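PDB 6MBF: GphF Dehydratase 1 from Archangium violaceum, which probably dehydrates beta-hydroxyacyl intermediates of gephyronic acid polyketide assembly and shifts the position of the resulting double bond. Local coordinates for residues N69-S83 with T121-L133. Numbering follows the deposited sequence.
Sequences NAADTLIVEDVTVWS and TRHATGRIARRQL
Antiparallel backbone bonds zip strand 73-81 to strand 121-131: Thr73, Ile75 and Glu77 form hydrogen-bonded pairs with Arg131, Ala129 and Arg127, and Thr80 with Thr125. Between Glu77 and Thr80 the register slips by one residue, a beta bulge at which Asp78 O makes a CA-H...O contact with Gly126 CA (3.4 Å).

Side-chain bonds hold both ends and the bulge. The indole NE1 of Trp82 points almost straight (177°) at Thr125 OG1, 2.7 Å away in the ring plane, while Arg122 CD lies over one ring face, 3.9 Å from the centroid of the five-membered ring. His123 ND1 gives its proton to Ser83 O at 2.8 Å, and its NE2 is hydrogen-bonded to Ser108 OG. At the bulge, Arg127 NE meets the anti lone pair of Asp78 OD1 at 2.8 Å, a salt bridge with the carboxylate and guanidinium planes nearly perpendicular (82°).

Arg130, stretched out with CG anti to the backbone N (chi1 -163°), passes Leu74 CD2 and donates a hydrogen bond from NH2 to Asn69 O (2.9 Å), which accepts a second from Asp72 N on its opposite face, closing a type I turn. With an alanine here, Asn69 O is likely to keep only the turn bond, and Leu74 CD2 to lose the guanidinium lying over it.

On the Thr73, Ile75 and Arg131 face, Ile75 CD1 packs 3.4 Å from Arg131 NH1, while Arg131 NH2 forms a salt bridge with Glu233. Val76 and Ala124 face helix 52-65, the sheet-wrapped central helix of a hotdog fold, here the N-terminal half of a polyketide synthase dehydratase.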
loop_
_atom_site.group_PDB
_atom_site.type_symbol
_atom_site.label_atom_id
_atom_site.label_comp_id
_atom_site.label_asym_id
_atom_site.label_seq_id
_atom_site.Cartn_x
_atom_site.Cartn_y
_atom_site.Cartn_z
ATOM N N ASN A 69 -22.131 -2.576 -9.456
ATOM C CA ASN A 69 -21.604 -3.456 -10.487
ATOM C C ASN A 69 -20.166 -3.816 -10.146
ATOM O O ASN A 69 -19.436 -3.028 -9.539
ATOM C CB ASN A 69 -21.658 -2.784 -11.859
ATOM C CG ASN A 69 -22.960 -2.054 -12.105
ATOM O OD1 ASN A 69 -23.965 -2.659 -12.479
ATOM N ND2 ASN A 69 -22.947 -0.740 -11.909
ATOM N N ALA A 70 -19.758 -5.027 -10.535
ATOM C CA ALA A 70 -18.383 -5.451 -10.291
ATOM C C ALA A 70 -17.389 -4.451 -10.866
ATOM O O ALA A 70 -16.324 -4.214 -10.285
ATOM C CB ALA A 70 -18.146 -6.841 -10.883
ATOM N N ALA A 71 -17.739 -3.830 -11.991
ATOM C CA ALA A 71 -16.869 -2.905 -12.707
ATOM C C ALA A 71 -16.817 -1.511 -12.093
ATOM O O ALA A 71 -16.063 -0.668 -12.589
ATOM C CB ALA A 71 -17.318 -2.787 -14.164
ATOM N N ASP A 72 -17.606 -1.232 -11.059
ATOM C CA ASP A 72 -17.528 0.072 -10.418
ATOM C C ASP A 72 -16.155 0.270 -9.787
ATOM O O ASP A 72 -15.469 -0.690 -9.424
ATOM C CB ASP A 72 -18.615 0.219 -9.357
ATOM C CG ASP A 72 -20.007 0.274 -9.952
ATOM O OD1 ASP A 72 -20.983 0.280 -9.172
ATOM O OD2 ASP A 72 -20.125 0.295 -11.201
ATOM N N THR A 73 -15.756 1.532 -9.661
ATOM C CA THR A 73 -14.487 1.845 -9.018
ATOM C C THR A 73 -14.588 1.619 -7.510
ATOM O O THR A 73 -15.639 1.834 -6.900
ATOM C CB THR A 73 -14.086 3.290 -9.292
ATOM O OG1 THR A 73 -14.854 4.160 -8.453
ATOM C CG2 THR A 73 -14.312 3.659 -10.756
ATOM N N LEU A 74 -13.488 1.178 -6.911
ATOM C CA LEU A 74 -13.376 1.048 -5.465
ATOM C C LEU A 74 -12.603 2.242 -4.921
ATOM O O LEU A 74 -11.581 2.636 -5.485
ATOM C CB LEU A 74 -12.656 -0.248 -5.090
ATOM C CG LEU A 74 -13.177 -1.568 -5.666
ATOM C CD1 LEU A 74 -12.234 -2.715 -5.328
ATOM C CD2 LEU A 74 -14.556 -1.846 -5.123
ATOM N N ILE A 75 -13.080 2.809 -3.815
ATOM C CA ILE A 75 -12.531 4.054 -3.290
ATOM C C ILE A 75 -12.186 3.890 -1.814
ATOM O O ILE A 75 -12.968 3.331 -1.038
ATOM C CB ILE A 75 -13.523 5.217 -3.479
ATOM C CG1 ILE A 75 -13.827 5.420 -4.969
ATOM C CG2 ILE A 75 -12.966 6.486 -2.872
ATOM C CD1 ILE A 75 -15.189 6.043 -5.228
ATOM N N VAL A 76 -11.011 4.381 -1.423
ATOM C CA VAL A 76 -10.667 4.531 -0.014
ATOM C C VAL A 76 -10.244 5.980 0.186
ATOM O O VAL A 76 -9.451 6.502 -0.600
ATOM C CB VAL A 76 -9.545 3.566 0.435
ATOM C CG1 VAL A 76 -9.465 3.541 1.955
ATOM C CG2 VAL A 76 -9.770 2.150 -0.099
ATOM N N GLU A 77 -10.779 6.635 1.216
ATOM C CA GLU A 77 -10.444 8.029 1.487
ATOM C C GLU A 77 -10.072 8.215 2.953
ATOM O O GLU A 77 -10.395 7.388 3.811
ATOM C CB GLU A 77 -11.611 8.967 1.118
ATOM C CG GLU A 77 -11.886 9.062 -0.375
ATOM C CD GLU A 77 -13.041 9.992 -0.699
ATOM O OE1 GLU A 77 -13.105 10.491 -1.844
ATOM O OE2 GLU A 77 -13.883 10.223 0.191
ATOM N N ASP A 78 -9.375 9.324 3.226
ATOM C CA ASP A 78 -9.120 9.777 4.597
ATOM C C ASP A 78 -8.361 8.729 5.400
ATOM O O ASP A 78 -8.697 8.455 6.555
ATOM C CB ASP A 78 -10.420 10.128 5.333
ATOM C CG ASP A 78 -11.072 11.391 4.836
ATOM O OD1 ASP A 78 -12.315 11.484 4.958
ATOM O OD2 ASP A 78 -10.358 12.286 4.339
ATOM N N VAL A 79 -7.354 8.111 4.786
ATOM C CA VAL A 79 -6.629 7.026 5.442
ATOM C C VAL A 79 -5.575 7.612 6.368
ATOM O O VAL A 79 -4.782 8.471 5.965
ATOM C CB VAL A 79 -5.983 6.088 4.412
ATOM C CG1 VAL A 79 -5.232 4.960 5.119
ATOM C CG2 VAL A 79 -7.033 5.536 3.470
ATOM N N THR A 80 -5.557 7.131 7.606
ATOM C CA THR A 80 -4.510 7.431 8.570
ATOM C C THR A 80 -3.915 6.119 9.062
ATOM O O THR A 80 -4.657 5.199 9.421
ATOM C CB THR A 80 -5.070 8.249 9.751
ATOM O OG1 THR A 80 -5.518 9.534 9.288
ATOM C CG2 THR A 80 -4.009 8.440 10.838
ATOM N N VAL A 81 -2.584 6.032 9.067
ATOM C CA VAL A 81 -1.868 4.934 9.716
ATOM C C VAL A 81 -1.505 5.378 11.130
ATOM O O VAL A 81 -0.733 6.323 11.314
ATOM C CB VAL A 81 -0.612 4.539 8.925
ATOM C CG1 VAL A 81 0.158 3.437 9.649
ATOM C CG2 VAL A 81 -0.978 4.119 7.512
ATOM N N TRP A 82 -2.055 4.689 12.132
ATOM C CA TRP A 82 -1.909 5.082 13.531
ATOM C C TRP A 82 -0.703 4.462 14.230
ATOM O O TRP A 82 0.001 5.155 14.975
ATOM C CB TRP A 82 -3.181 4.720 14.293
ATOM C CG TRP A 82 -4.356 5.462 13.774
ATOM C CD1 TRP A 82 -5.286 5.013 12.881
ATOM C CD2 TRP A 82 -4.708 6.816 14.074
ATOM N NE1 TRP A 82 -6.209 5.996 12.632
ATOM C CE2 TRP A 82 -5.878 7.111 13.354
ATOM C CE3 TRP A 82 -4.154 7.800 14.898
ATOM C CZ2 TRP A 82 -6.503 8.356 13.422
ATOM C CZ3 TRP A 82 -4.775 9.035 14.966
ATOM C CH2 TRP A 82 -5.937 9.303 14.232
ATOM N N SER A 83 -0.472 3.165 14.051
ATOM C CA SER A 83 0.602 2.468 14.751
ATOM C C SER A 83 1.087 1.404 13.783
ATOM O O SER A 83 0.250 0.713 13.178
ATOM C CB SER A 83 0.174 1.810 16.062
ATOM O OG SER A 83 0.113 2.754 17.118
ATOM N N THR A 121 -4.671 -3.578 18.780
ATOM C CA THR A 121 -3.955 -2.351 18.459
ATOM C C THR A 121 -4.470 -1.805 17.134
ATOM O O THR A 121 -4.497 -2.529 16.135
ATOM C CB THR A 121 -2.449 -2.605 18.363
ATOM O OG1 THR A 121 -1.952 -3.060 19.633
ATOM C CG2 THR A 121 -1.710 -1.339 17.932
ATOM N N ARG A 122 -4.858 -0.533 17.129
ATOM C CA ARG A 122 -5.365 0.119 15.921
ATOM C C ARG A 122 -4.209 0.485 14.999
ATOM O O ARG A 122 -3.293 1.214 15.403
ATOM C CB ARG A 122 -6.167 1.371 16.279
ATOM C CG ARG A 122 -6.551 2.204 15.060
ATOM C CD ARG A 122 -7.289 3.499 15.452
ATOM N NE ARG A 122 -8.661 3.254 15.876
ATOM C CZ ARG A 122 -9.141 3.551 17.080
ATOM N NH1 ARG A 122 -8.362 4.119 17.993
ATOM N NH2 ARG A 122 -10.407 3.287 17.373
ATOM N N HIS A 123 -4.256 0.007 13.754
ATOM C CA HIS A 123 -3.203 0.293 12.784
ATOM C C HIS A 123 -3.610 1.268 11.697
ATOM O O HIS A 123 -2.796 2.110 11.311
ATOM C CB HIS A 123 -2.712 -1.006 12.133
ATOM C CG HIS A 123 -2.122 -1.957 13.115
ATOM N ND1 HIS A 123 -0.974 -1.669 13.821
ATOM C CD2 HIS A 123 -2.545 -3.164 13.555
ATOM C CE1 HIS A 123 -0.711 -2.665 14.648
ATOM N NE2 HIS A 123 -1.643 -3.590 14.497
ATOM N N ALA A 124 -4.845 1.199 11.196
ATOM C CA ALA A 124 -5.229 2.076 10.093
ATOM C C ALA A 124 -6.738 2.256 10.083
ATOM O O ALA A 124 -7.488 1.344 10.435
ATOM C CB ALA A 124 -4.764 1.532 8.736
ATOM N N THR A 125 -7.167 3.444 9.663
ATOM C CA THR A 125 -8.581 3.798 9.583
ATOM C C THR A 125 -8.829 4.662 8.352
ATOM O O THR A 125 -7.918 5.306 7.825
ATOM C CB THR A 125 -9.048 4.567 10.821
ATOM O OG1 THR A 125 -8.326 5.803 10.903
ATOM C CG2 THR A 125 -8.798 3.761 12.098
ATOM N N GLY A 126 -10.086 4.693 7.920
ATOM C CA GLY A 126 -10.469 5.537 6.800
ATOM C C GLY A 126 -11.913 5.281 6.419
ATOM O O GLY A 126 -12.690 4.741 7.211
ATOM N N ARG A 127 -12.254 5.655 5.190
ATOM C CA ARG A 127 -13.609 5.495 4.676
ATOM C C ARG A 127 -13.558 4.770 3.342
ATOM O O ARG A 127 -12.561 4.841 2.624
ATOM C CB ARG A 127 -14.303 6.847 4.512
ATOM C CG ARG A 127 -14.247 7.704 5.750
ATOM C CD ARG A 127 -14.663 9.133 5.442
ATOM N NE ARG A 127 -14.204 10.056 6.476
ATOM C CZ ARG A 127 -14.849 10.275 7.617
ATOM N NH1 ARG A 127 -15.979 9.630 7.872
ATOM N NH2 ARG A 127 -14.362 11.130 8.502
ATOM N N ILE A 128 -14.626 4.042 3.026
ATOM C CA ILE A 128 -14.692 3.300 1.773
ATOM C C ILE A 128 -15.930 3.733 0.999
ATOM O O ILE A 128 -16.936 4.165 1.573
ATOM C CB ILE A 128 -14.692 1.770 1.981
ATOM C CG1 ILE A 128 -15.712 1.362 3.049
ATOM C CG2 ILE A 128 -13.278 1.259 2.333
ATOM C CD1 ILE A 128 -15.893 -0.144 3.160
ATOM N N ALA A 129 -15.843 3.622 -0.320
ATOM C CA ALA A 129 -16.953 3.975 -1.192
ATOM C C ALA A 129 -16.790 3.222 -2.504
ATOM O O ALA A 129 -15.763 2.589 -2.763
ATOM C CB ALA A 129 -17.031 5.486 -1.420
ATOM N N ARG A 130 -17.828 3.306 -3.328
ATOM C CA ARG A 130 -17.875 2.634 -4.613
ATOM C C ARG A 130 -18.687 3.515 -5.549
ATOM O O ARG A 130 -19.722 4.054 -5.150
ATOM C CB ARG A 130 -18.500 1.246 -4.462
ATOM C CG ARG A 130 -18.258 0.305 -5.603
ATOM C CD ARG A 130 -18.383 -1.111 -5.093
ATOM N NE ARG A 130 -18.494 -2.070 -6.178
ATOM C CZ ARG A 130 -18.597 -3.376 -5.994
ATOM N NH1 ARG A 130 -18.586 -3.871 -4.762
ATOM N NH2 ARG A 130 -18.694 -4.190 -7.035
ATOM N N ARG A 131 -18.207 3.683 -6.777
ATOM C CA ARG A 131 -18.852 4.586 -7.721
ATOM C C ARG A 131 -18.875 3.951 -9.102
ATOM O O ARG A 131 -17.912 3.294 -9.506
ATOM C CB ARG A 131 -18.128 5.938 -7.782
ATOM C CG ARG A 131 -18.775 6.938 -8.720
ATOM C CD ARG A 131 -18.034 8.265 -8.755
ATOM N NE ARG A 131 -16.775 8.192 -9.490
ATOM C CZ ARG A 131 -15.577 8.259 -8.919
ATOM N NH1 ARG A 131 -15.484 8.398 -7.606
ATOM N NH2 ARG A 131 -14.479 8.190 -9.658
ATOM N N GLN A 132 -19.973 4.154 -9.826
ATOM C CA GLN A 132 -20.072 3.621 -11.177
ATOM C C GLN A 132 -19.072 4.319 -12.092
ATOM O O GLN A 132 -18.844 5.527 -11.984
ATOM C CB GLN A 132 -21.496 3.778 -11.712
ATOM C CG GLN A 132 -21.946 2.613 -12.583
ATOM C CD GLN A 132 -23.460 2.483 -12.670
ATOM O OE1 GLN A 132 -24.175 2.668 -11.682
ATOM N NE2 GLN A 132 -23.954 2.158 -13.859
ATOM N N LEU A 133 -18.474 3.545 -12.994
ATOM C CA LEU A 133 -17.350 4.001 -13.817
ATOM C C LEU A 133 -17.648 5.258 -14.642
ATOM O O LEU A 133 -18.747 5.431 -15.163
ATOM C CB LEU A 133 -16.902 2.865 -14.741
ATOM C CG LEU A 133 -18.019 2.092 -15.451
ATOM C CD1 LEU A 133 -18.320 2.678 -16.828
ATOM C CD2 LEU A 133 -17.679 0.610 -15.547
HETATM O O HOH W 1 -9.286 7.876 9.335
HETATM O O HOH W 2 -2.834 2.566 17.532
#